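Local coordinates for protein pyridoxamine 5-phosphate-dependent dehydrase (Escherichia coli, PDB 2R0T) that uses a pyridoxal phosphate cofactor to remove the C3' hydroxyl of GDP-4-keto-6-deoxymannose, a step in making the O-antigen sugar L-colitose, at residues 5-10 and 329-334; 23-28 and 254-259; 161-166 and 181-186. The protein carries 1 engineered substitution. All coordinates share one frame; numbering follows the deposited sequence.

Interaction 1: 5-10 and 329-334. With PGU (N-({3-hydroxy-2-methyl-5-[(phosphonooxy)methyl]pyridin-4-yl}methyl)-L-glutamic acid), chain C.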
loop_
_atom_site.group_PDB
_atom_site.type_symbol
_atom_site.label_atom_id
_atom_site.label_comp_id
_atom_site.label_asym_id
_atom_site.label_seq_id
_atom_site.Cartn_x
_atom_site.Cartn_y
_atom_site.Cartn_z
ATOM N N ASN A 5 -2.372 -16.010 29.633
ATOM C CA ASN A 5 -3.062 -15.424 30.799
ATOM C C ASN A 5 -3.569 -14.009 30.498
ATOM O O ASN A 5 -4.770 -13.763 30.458
ATOM C CB ASN A 5 -2.094 -15.368 31.997
ATOM C CG ASN A 5 -2.786 -15.164 33.350
ATOM O OD1 ASN A 5 -3.295 -14.087 33.668
ATOM N ND2 ASN A 5 -2.721 -16.188 34.189
ATOM N N TYR A 6 -2.636 -13.089 30.266
ATOM C CA TYR A 6 -2.938 -11.685 30.026
ATOM C C TYR A 6 -2.167 -11.215 28.797
ATOM O O TYR A 6 -1.009 -10.806 28.894
ATOM C CB TYR A 6 -2.449 -10.947 31.258
ATOM C CG TYR A 6 -2.690 -9.466 31.275
ATOM C CD1 TYR A 6 -2.511 -8.756 32.456
ATOM C CD2 TYR A 6 -3.069 -8.764 30.118
ATOM C CE1 TYR A 6 -2.656 -7.383 32.489
ATOM C CE2 TYR A 6 -3.226 -7.378 30.138
ATOM C CZ TYR A 6 -3.027 -6.703 31.337
ATOM O OH TYR A 6 -3.246 -5.351 31.437
ATOM N N PRO A 7 -2.837 -11.274 27.654
ATOM C CA PRO A 7 -2.256 -10.925 26.363
ATOM C C PRO A 7 -2.265 -9.458 26.048
ATOM O O PRO A 7 -2.945 -8.664 26.710
ATOM C CB PRO A 7 -3.180 -11.588 25.357
ATOM C CG PRO A 7 -4.492 -11.758 26.076
ATOM C CD PRO A 7 -4.244 -11.704 27.555
ATOM N N LEU A 8 -1.523 -9.100 25.009
ATOM C CA LEU A 8 -1.472 -7.704 24.616
ATOM C C LEU A 8 -2.672 -7.418 23.716
ATOM O O LEU A 8 -3.047 -6.269 23.523
ATOM C CB LEU A 8 -0.159 -7.407 23.868
ATOM C CG LEU A 8 1.115 -7.167 24.683
ATOM C CD1 LEU A 8 2.264 -7.604 23.848
ATOM C CD2 LEU A 8 1.303 -5.744 25.156
ATOM N N ALA A 9 -3.264 -8.493 23.189
ATOM C CA ALA A 9 -4.362 -8.444 22.217
ATOM C C ALA A 9 -5.573 -9.339 22.407
ATOM O O ALA A 9 -5.439 -10.562 22.499
ATOM C CB ALA A 9 -3.805 -8.764 20.856
ATOM N N SER A 10 -6.760 -8.743 22.325
ATOM C CA SER A 10 -7.974 -9.543 22.378
ATOM C C SER A 10 -8.814 -9.141 21.172
ATOM O O SER A 10 -8.541 -8.104 20.562
ATOM C CB SER A 10 -8.727 -9.353 23.685
ATOM O OG SER A 10 -9.678 -8.316 23.579
ATOM N N GLY A 329 2.586 -15.482 32.799
ATOM C CA GLY A 329 1.638 -15.550 31.693
ATOM C C GLY A 329 1.117 -14.164 31.319
ATOM O O GLY A 329 -0.013 -13.994 30.875
ATOM N N ILE A 330 1.941 -13.155 31.538
ATOM C CA ILE A 330 1.562 -11.804 31.169
ATOM C C ILE A 330 2.494 -11.372 30.040
ATOM O O ILE A 330 3.715 -11.362 30.227
ATOM C CB ILE A 330 1.794 -10.884 32.324
ATOM C CG1 ILE A 330 1.020 -11.423 33.524
ATOM C CG2 ILE A 330 1.480 -9.462 31.890
ATOM C CD1 ILE A 330 0.953 -10.488 34.682
ATOM N N GLU A 331 1.939 -11.085 28.864
ATOM C CA GLU A 331 2.771 -10.666 27.737
ATOM C C GLU A 331 3.113 -9.178 27.858
ATOM O O GLU A 331 2.319 -8.387 28.352
ATOM C CB GLU A 331 2.039 -10.859 26.417
ATOM C CG GLU A 331 1.267 -12.134 26.228
ATOM C CD GLU A 331 0.441 -12.052 24.951
ATOM O OE1 GLU A 331 0.892 -11.326 24.046
ATOM O OE2 GLU A 331 -0.643 -12.671 24.837
ATOM N N CYS A 332 4.313 -8.802 27.423
ATOM C CA CYS A 332 4.751 -7.403 27.456
ATOM C C CYS A 332 5.688 -7.163 26.285
ATOM O O CYS A 332 6.100 -8.085 25.590
ATOM C CB CYS A 332 5.508 -7.087 28.745
ATOM S SG CYS A 332 6.977 -8.139 28.945
ATOM N N ARG A 333 6.025 -5.912 26.055
ATOM C CA ARG A 333 6.927 -5.589 24.962
ATOM C C ARG A 333 7.526 -4.232 25.319
ATOM O O ARG A 333 7.201 -3.634 26.355
ATOM C CB ARG A 333 6.123 -5.480 23.684
ATOM C CG ARG A 333 4.944 -4.541 23.943
ATOM C CD ARG A 333 4.066 -4.340 22.732
ATOM N NE ARG A 333 4.695 -3.322 21.882
ATOM C CZ ARG A 333 4.297 -2.949 20.664
ATOM N NH1 ARG A 333 3.275 -3.550 20.075
ATOM N NH2 ARG A 333 4.947 -1.993 20.008
ATOM N N PRO A 334 8.434 -3.754 24.487
ATOM C CA PRO A 334 9.011 -2.440 24.749
ATOM C C PRO A 334 7.899 -1.400 24.577
ATOM O O PRO A 334 6.828 -1.698 24.082
ATOM C CB PRO A 334 10.021 -2.242 23.602
ATOM C CG PRO A 334 9.770 -3.296 22.619
ATOM C CD PRO A 334 9.141 -4.444 23.395
HETATM N N1 PGU C . 1.589 4.755 13.400
HETATM C C2 PGU C . 1.566 4.465 14.681
HETATM C C2A PGU C . 1.945 5.569 15.635
HETATM C C3 PGU C . 1.206 3.163 15.124
HETATM O O3 PGU C . 1.167 2.827 16.431
HETATM C C4 PGU C . 0.916 2.154 14.187
HETATM C C4A PGU C . 0.593 0.749 14.642
HETATM C C5 PGU C . 1.019 2.511 12.822
HETATM C C6 PGU C . 1.323 3.820 12.472
HETATM C C5A PGU C . 0.824 1.487 11.739
HETATM O O4P PGU C . -0.508 1.360 11.413
HETATM P P PGU C . -0.733 -0.027 10.713
HETATM O O1P PGU C . -2.303 -0.097 10.424
HETATM O O2P PGU C . -0.294 -1.191 11.680
HETATM O O3P PGU C . 0.183 -0.157 9.447
HETATM N N PGU C . 1.816 0.081 15.147
HETATM C CA PGU C . 1.596 -1.381 15.398
HETATM C CB PGU C . 2.179 -2.179 14.211
HETATM C CG PGU C . 1.345 -3.427 14.016
HETATM C CD PGU C . 1.449 -3.893 12.575
HETATM O OE1 PGU C . 2.002 -5.017 12.333
HETATM O OE2 PGU C . 0.964 -3.162 11.606
HETATM C C PGU C . 2.343 -1.801 16.689
HETATM O O PGU C . 2.656 -3.032 16.871
HETATM O OXT PGU C . 2.684 -0.914 17.565
HETATM O O HOH W 1 -0.327 -7.665 28.032
HETATM O O HOH W 2 -1.343 -11.153 22.407
#
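L8 and R333 meet at an oblique angle, both methyls of the leucine resting on one side of the arginine's CG-CD stem: L8 CD1 and CD2 each lie 3.9 Å from R333 CD. The arginine folds at its third torsion (chi3 -82°), which carries the guanidinium past the leucine toward the cofactor adduct. There the edge of the group faces the glutamate carboxylate of PGU, and R333 NH1 gives a weak hydrogen bond of 3.3 Å to PGU O, while R333 NH2 bonds V336 O. E331 starts out toward 5-10 and crosses P7 and L8 obliquely. With CG beside its own backbone N (chi1 -43°) and the chain extended beyond, its carboxylate reaches the L8 amide, where OE1 accepts a weak bond of 3.4 Å from L8 N, though its placing against P7 is doubtful. Water 2 reinforces the link, donating to E331 OE1 at 2.8 Å and weakly accepting from L8 N. Further back, the Y6 ring slants against I330, with Y6 CD1 4.1 Å from I330 CG2. Between these side chains the backbones form a single bridge: E331 N donates to Y6 O at 3.0 Å, and Y6 N to G329 O, an oxygen placed less certainly. G329, at positive phi, closes a Schellman motif at the end of helix 318-327. Strand 368-372 lies against Y6, L8, C332 and R333 and takes the Y6 hydroxyl bond at G372 O, helix 379-388 covers N5, Y6 and I330, and F238 and F242 of the second subunit pack on C332 and R333.

Interaction 2: 23-28 and 254-259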
loop_
_atom_site.group_PDB
_atom_site.type_symbol
_atom_site.label_atom_id
_atom_site.label_comp_id
_atom_site.label_asym_id
_atom_site.label_seq_id
_atom_site.Cartn_x
_atom_site.Cartn_y
_atom_site.Cartn_z
ATOM N N SER A 23 -22.770 -10.131 4.342
ATOM C CA SER A 23 -23.399 -9.058 3.597
ATOM C C SER A 23 -22.540 -8.743 2.392
ATOM O O SER A 23 -23.030 -8.602 1.283
ATOM C CB SER A 23 -23.478 -7.825 4.495
ATOM O OG SER A 23 -24.134 -8.187 5.701
ATOM N N VAL A 24 -21.242 -8.638 2.624
ATOM C CA VAL A 24 -20.327 -8.322 1.558
ATOM C C VAL A 24 -20.238 -9.477 0.558
ATOM O O VAL A 24 -20.353 -9.270 -0.657
ATOM C CB VAL A 24 -18.996 -7.860 2.127
ATOM C CG1 VAL A 24 -17.925 -7.910 1.091
ATOM C CG2 VAL A 24 -19.148 -6.458 2.574
ATOM N N LEU A 25 -20.128 -10.699 1.065
ATOM C CA LEU A 25 -20.075 -11.874 0.196
ATOM C C LEU A 25 -21.285 -11.863 -0.736
ATOM O O LEU A 25 -21.180 -11.965 -1.963
ATOM C CB LEU A 25 -20.121 -13.159 1.046
ATOM C CG LEU A 25 -18.878 -13.634 1.818
ATOM C CD1 LEU A 25 -18.922 -15.080 2.285
ATOM C CD2 LEU A 25 -17.628 -13.460 1.026
ATOM N N ASP A 26 -22.444 -11.737 -0.110
ATOM C CA ASP A 26 -23.704 -11.765 -0.821
ATOM C C ASP A 26 -23.858 -10.670 -1.860
ATOM O O ASP A 26 -24.658 -10.805 -2.782
ATOM C CB ASP A 26 -24.856 -11.700 0.170
ATOM C CG ASP A 26 -25.030 -12.994 0.935
ATOM O OD1 ASP A 26 -24.450 -14.044 0.536
ATOM O OD2 ASP A 26 -25.773 -12.935 1.939
ATOM N N SER A 27 -23.128 -9.573 -1.688
ATOM C CA SER A 27 -23.227 -8.471 -2.647
ATOM C C SER A 27 -22.422 -8.767 -3.940
ATOM O O SER A 27 -22.769 -8.313 -5.055
ATOM C CB SER A 27 -22.770 -7.147 -2.008
ATOM O OG SER A 27 -21.401 -7.129 -1.608
ATOM N N LYS A 28 -21.339 -9.528 -3.785
ATOM C CA LYS A 28 -20.479 -9.837 -4.919
ATOM C C LYS A 28 -19.792 -8.615 -5.570
ATOM O O LYS A 28 -19.474 -8.605 -6.761
ATOM C CB LYS A 28 -21.234 -10.665 -5.932
ATOM C CG LYS A 28 -21.828 -11.902 -5.319
ATOM C CD LYS A 28 -23.251 -12.027 -5.824
ATOM C CE LYS A 28 -23.817 -13.440 -5.617
ATOM N NZ LYS A 28 -24.676 -13.643 -4.346
ATOM N N LEU A 254 -10.335 -2.900 1.179
ATOM C CA LEU A 254 -11.326 -3.830 0.651
ATOM C C LEU A 254 -12.720 -3.529 1.228
ATOM O O LEU A 254 -12.875 -3.064 2.369
ATOM C CB LEU A 254 -10.904 -5.241 1.007
ATOM C CG LEU A 254 -9.643 -5.697 0.283
ATOM C CD1 LEU A 254 -9.373 -7.045 0.865
ATOM C CD2 LEU A 254 -9.927 -5.774 -1.230
ATOM N N GLU A 255 -13.747 -3.776 0.425
ATOM C CA GLU A 255 -15.117 -3.493 0.846
ATOM C C GLU A 255 -15.417 -4.026 2.279
ATOM O O GLU A 255 -15.886 -3.294 3.165
ATOM C CB GLU A 255 -16.034 -4.018 -0.270
ATOM C CG GLU A 255 -17.414 -3.454 -0.428
ATOM C CD GLU A 255 -17.515 -1.961 -0.237
ATOM O OE1 GLU A 255 -16.467 -1.311 -0.096
ATOM O OE2 GLU A 255 -18.657 -1.444 -0.185
ATOM N N MET A 256 -15.039 -5.286 2.496
ATOM C CA MET A 256 -15.150 -6.043 3.733
ATOM C C MET A 256 -14.618 -5.325 4.953
ATOM O O MET A 256 -15.108 -5.572 6.064
ATOM C CB MET A 256 -14.303 -7.303 3.600
ATOM C CG MET A 256 -14.961 -8.546 4.051
ATOM S SD MET A 256 -14.138 -9.911 3.136
ATOM C CE MET A 256 -15.350 -10.284 1.994
ATOM N N SER A 257 -13.507 -4.607 4.792
ATOM C CA SER A 257 -12.969 -3.852 5.928
ATOM C C SER A 257 -13.871 -2.634 6.191
ATOM O O SER A 257 -13.978 -2.156 7.324
ATOM C CB SER A 257 -11.529 -3.382 5.654
ATOM O OG SER A 257 -10.694 -4.489 5.355
ATOM N N GLY A 258 -14.490 -2.103 5.149
ATOM C CA GLY A 258 -15.383 -0.948 5.301
ATOM C C GLY A 258 -16.612 -1.372 6.087
ATOM O O GLY A 258 -16.968 -0.775 7.105
ATOM N N ALA A 259 -17.258 -2.438 5.618
ATOM C CA ALA A 259 -18.396 -3.045 6.305
ATOM C C ALA A 259 -18.081 -3.409 7.754
ATOM O O ALA A 259 -18.856 -3.122 8.671
ATOM C CB ALA A 259 -18.878 -4.317 5.537
#
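No aromatic ring enters the contact of V24 with E255, M256 and A259; the flat group beside it is the carboxylate of E255, whose oxygens accept backbone N-H groups at the start of helix 34-47. OE1 takes those of G33 and V36, OE2 that of Y35, an environment that would favour the ionised acid. Between the helices the meeting is wholly apolar and V24 carries it by splitting its branches. CG1, anti to the backbone N (chi1 163°), reaches M256, with V24 CG1 3.6 Å from M256 CE, whereas V24 CG2 sits 3.7 Å from A259 CB, one turn further along the helix. M256 bends at its last torsion, and M256 CE also touches L25 CD2, at 4.0 Å. V24 O accepts from S27 OG at 2.6 Å besides taking the backbone N-H groups of S27 and K28. The axes of 23-27 and 255-259 pass 10.0 Å apart at 141°. M256 packs on M256 of the second subunit, and L25 on I21 of that subunit. The arrangement is a helix-helix contact at the dimer interface, joining the N-terminal helix to the long helix that in fold type I aminotransferases links the large and small domains.

Interaction 3: 161-166 and 181-186. With PGU (N-({3-hydroxy-2-methyl-5-[(phosphonooxy)methyl]pyridin-4-yl}methyl)-L-glutamic acid), chain C.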
loop_
_atom_site.group_PDB
_atom_site.type_symbol
_atom_site.label_atom_id
_atom_site.label_comp_id
_atom_site.label_asym_id
_atom_site.label_seq_id
_atom_site.Cartn_x
_atom_site.Cartn_y
_atom_site.Cartn_z
ATOM N N ASP A 161 -0.025 11.649 13.799
ATOM C CA ASP A 161 -0.155 10.192 13.649
ATOM C C ASP A 161 -0.976 9.784 14.925
ATOM O O ASP A 161 -0.523 9.891 16.087
ATOM C CB ASP A 161 1.177 9.466 13.595
ATOM C CG ASP A 161 1.009 7.955 13.557
ATOM O OD1 ASP A 161 -0.074 7.391 13.820
ATOM O OD2 ASP A 161 2.029 7.307 13.307
ATOM N N ASN A 162 -2.238 9.428 14.707
ATOM C CA ASN A 162 -3.133 9.065 15.802
ATOM C C ASN A 162 -3.403 7.573 15.721
ATOM O O ASN A 162 -4.513 7.122 16.011
ATOM C CB ASN A 162 -4.459 9.824 15.674
ATOM C CG ASN A 162 -5.124 9.984 16.983
ATOM O OD1 ASN A 162 -4.478 10.338 17.976
ATOM N ND2 ASN A 162 -6.424 9.652 17.027
ATOM N N CYS A 163 -2.440 6.806 15.235
ATOM C CA CYS A 163 -2.729 5.379 15.075
ATOM C C CYS A 163 -2.935 4.573 16.344
ATOM O O CYS A 163 -3.444 3.444 16.315
ATOM C CB CYS A 163 -1.676 4.754 14.173
ATOM S SG CYS A 163 -1.951 5.334 12.467
ATOM N N GLU A 164 -2.472 5.137 17.452
ATOM C CA GLU A 164 -2.596 4.512 18.801
ATOM C C GLU A 164 -3.598 5.174 19.745
ATOM O O GLU A 164 -3.756 4.740 20.893
ATOM C CB GLU A 164 -1.220 4.496 19.516
ATOM C CG GLU A 164 -0.142 3.823 18.699
ATOM C CD GLU A 164 1.219 3.716 19.400
ATOM O OE1 GLU A 164 1.397 4.323 20.478
ATOM O OE2 GLU A 164 2.104 3.016 18.856
ATOM N N SER A 165 -4.159 6.300 19.307
ATOM C CA SER A 165 -5.019 7.120 20.164
ATOM C C SER A 165 -6.427 7.377 19.648
ATOM O O SER A 165 -7.010 8.421 19.916
ATOM C CB SER A 165 -4.279 8.422 20.460
ATOM O OG SER A 165 -3.151 8.057 21.270
ATOM N N MET A 166 -6.995 6.429 18.909
ATOM C CA MET A 166 -8.359 6.616 18.425
ATOM C C MET A 166 -9.248 6.835 19.644
ATOM O O MET A 166 -9.163 6.118 20.643
ATOM C CB MET A 166 -8.829 5.340 17.745
ATOM C CG MET A 166 -10.311 5.353 17.465
ATOM S SD MET A 166 -10.782 4.112 16.254
ATOM C CE MET A 166 -9.902 4.599 14.740
ATOM N N MET A 181 -4.092 17.187 8.854
ATOM C CA MET A 181 -4.496 15.806 8.628
ATOM C C MET A 181 -4.158 15.071 9.901
ATOM O O MET A 181 -3.306 15.529 10.691
ATOM C CB MET A 181 -3.764 15.128 7.472
ATOM C CG MET A 181 -4.380 15.465 6.157
ATOM S SD MET A 181 -3.304 14.988 4.812
ATOM C CE MET A 181 -2.055 16.275 4.688
ATOM N N GLY A 182 -4.866 13.956 10.115
ATOM C CA GLY A 182 -4.617 13.136 11.276
ATOM C C GLY A 182 -4.768 11.738 10.702
ATOM O O GLY A 182 -5.699 11.530 9.936
ATOM N N THR A 183 -3.898 10.785 11.050
ATOM C CA THR A 183 -4.103 9.399 10.543
ATOM C C THR A 183 -4.600 8.405 11.643
ATOM O O THR A 183 -4.324 8.579 12.850
ATOM C CB THR A 183 -2.829 8.854 9.837
ATOM O OG1 THR A 183 -1.763 8.875 10.783
ATOM C CG2 THR A 183 -2.441 9.667 8.595
ATOM N N PHE A 184 -5.316 7.344 11.245
ATOM C CA PHE A 184 -5.817 6.308 12.181
ATOM C C PHE A 184 -5.520 4.920 11.644
ATOM O O PHE A 184 -5.396 4.701 10.409
ATOM C CB PHE A 184 -7.351 6.365 12.368
ATOM C CG PHE A 184 -7.840 7.642 13.018
ATOM C CD1 PHE A 184 -7.819 8.853 12.322
ATOM C CD2 PHE A 184 -8.311 7.630 14.325
ATOM C CE1 PHE A 184 -8.258 10.045 12.922
ATOM C CE2 PHE A 184 -8.744 8.802 14.949
ATOM C CZ PHE A 184 -8.715 10.004 14.237
ATOM N N SER A 185 -5.580 3.944 12.544
ATOM C CA SER A 185 -5.297 2.573 12.116
ATOM C C SER A 185 -6.366 1.670 12.619
ATOM O O SER A 185 -6.713 1.796 13.790
ATOM C CB SER A 185 -3.999 2.116 12.759
ATOM O OG SER A 185 -3.758 0.757 12.491
ATOM N N SER A 186 -6.900 0.768 11.783
ATOM C CA SER A 186 -7.849 -0.262 12.316
ATOM C C SER A 186 -7.286 -1.697 12.205
ATOM O O SER A 186 -8.008 -2.684 12.017
ATOM C CB SER A 186 -9.245 -0.181 11.729
ATOM O OG SER A 186 -9.078 0.082 10.359
HETATM N N1 PGU C . 1.589 4.755 13.400
HETATM C C2 PGU C . 1.566 4.465 14.681
HETATM C C2A PGU C . 1.945 5.569 15.635
HETATM C C3 PGU C . 1.206 3.163 15.124
HETATM O O3 PGU C . 1.167 2.827 16.431
HETATM C C4 PGU C . 0.916 2.154 14.187
HETATM C C4A PGU C . 0.593 0.749 14.642
HETATM C C5 PGU C . 1.019 2.511 12.822
HETATM C C6 PGU C . 1.323 3.820 12.472
HETATM C C5A PGU C . 0.824 1.487 11.739
HETATM O O4P PGU C . -0.508 1.360 11.413
HETATM P P PGU C . -0.733 -0.027 10.713
HETATM O O1P PGU C . -2.303 -0.097 10.424
HETATM O O2P PGU C . -0.294 -1.191 11.680
HETATM O O3P PGU C . 0.183 -0.157 9.447
HETATM N N PGU C . 1.816 0.081 15.147
HETATM C CA PGU C . 1.596 -1.381 15.398
HETATM C CB PGU C . 2.179 -2.179 14.211
HETATM C CG PGU C . 1.345 -3.427 14.016
HETATM C CD PGU C . 1.449 -3.893 12.575
HETATM O OE1 PGU C . 2.002 -5.017 12.333
HETATM O OE2 PGU C . 0.964 -3.162 11.606
HETATM C C PGU C . 2.343 -1.801 16.689
HETATM O O PGU C . 2.656 -3.032 16.871
HETATM O OXT PGU C . 2.684 -0.914 17.565
HETATM O O HOH W 3 -6.133 5.033 15.229
#
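N162 lies alongside F184, its side chain pointing the same way as the phenylalanine. Its CB is 3.1 Å from T183 O and stands over one face of the F184 ring. From there CG continues anti to the backbone N (chi1 -154°), turning the amide nearly upright on the ring, the two planes 83° apart, and N162 ND2 hovers 3.2 Å above F184 CE2. That nitrogen also donates weakly to S165 O, while OD1 accepts from N136 ND2, which fixes the amide's flip. M166 meets the same ring obliquely through CE. The asparagine's backbone is tied as well: N162 N donates to T183 O at 2.9 Å, and water 3 joins N162 O to S185 N. Next to it, D161 OD1 accepts from C163 N at 2.8 Å in an Asx turn, and OD2, gripped by T93 OG1 and N62 ND2, stands 2.6 Å from PGU N1. C163 rests over one face of the pyridine, its CB 3.3 Å from PGU C2. S185 OG donates to PGU O1P at 2.7 Å. Two neighbouring strand ends of the large sheet thus hold the ring nitrogen, ring face and phosphate of one adduct. An aspartate facing the pyridine nitrogen is a feature of fold type I enzymes, where it is thought to stabilise the protonated ring and strengthen its electron withdrawal.

Overall arrangement
Interactions 1 and 3 approach the same PGU from different parts of the chain: R333 weakly holds the carboxylate of its glutamate portion, while 161-166 and 181-186 hold the pyridine and phosphate. Their centres lie 22 Å apart and their nearest atoms about 6 Å. Interaction 2 stands further off, its centre 32 Å from interaction 1 and 23 Å from interaction 3. Interactions 1 and 2 both touch the second subunit. Segment 254-259 follows closely on N250 and R252, and the same two residues of the second subunit bond the PGU of interactions 1 and 3. In sequence the three are nested, 3 inside 2 inside 1.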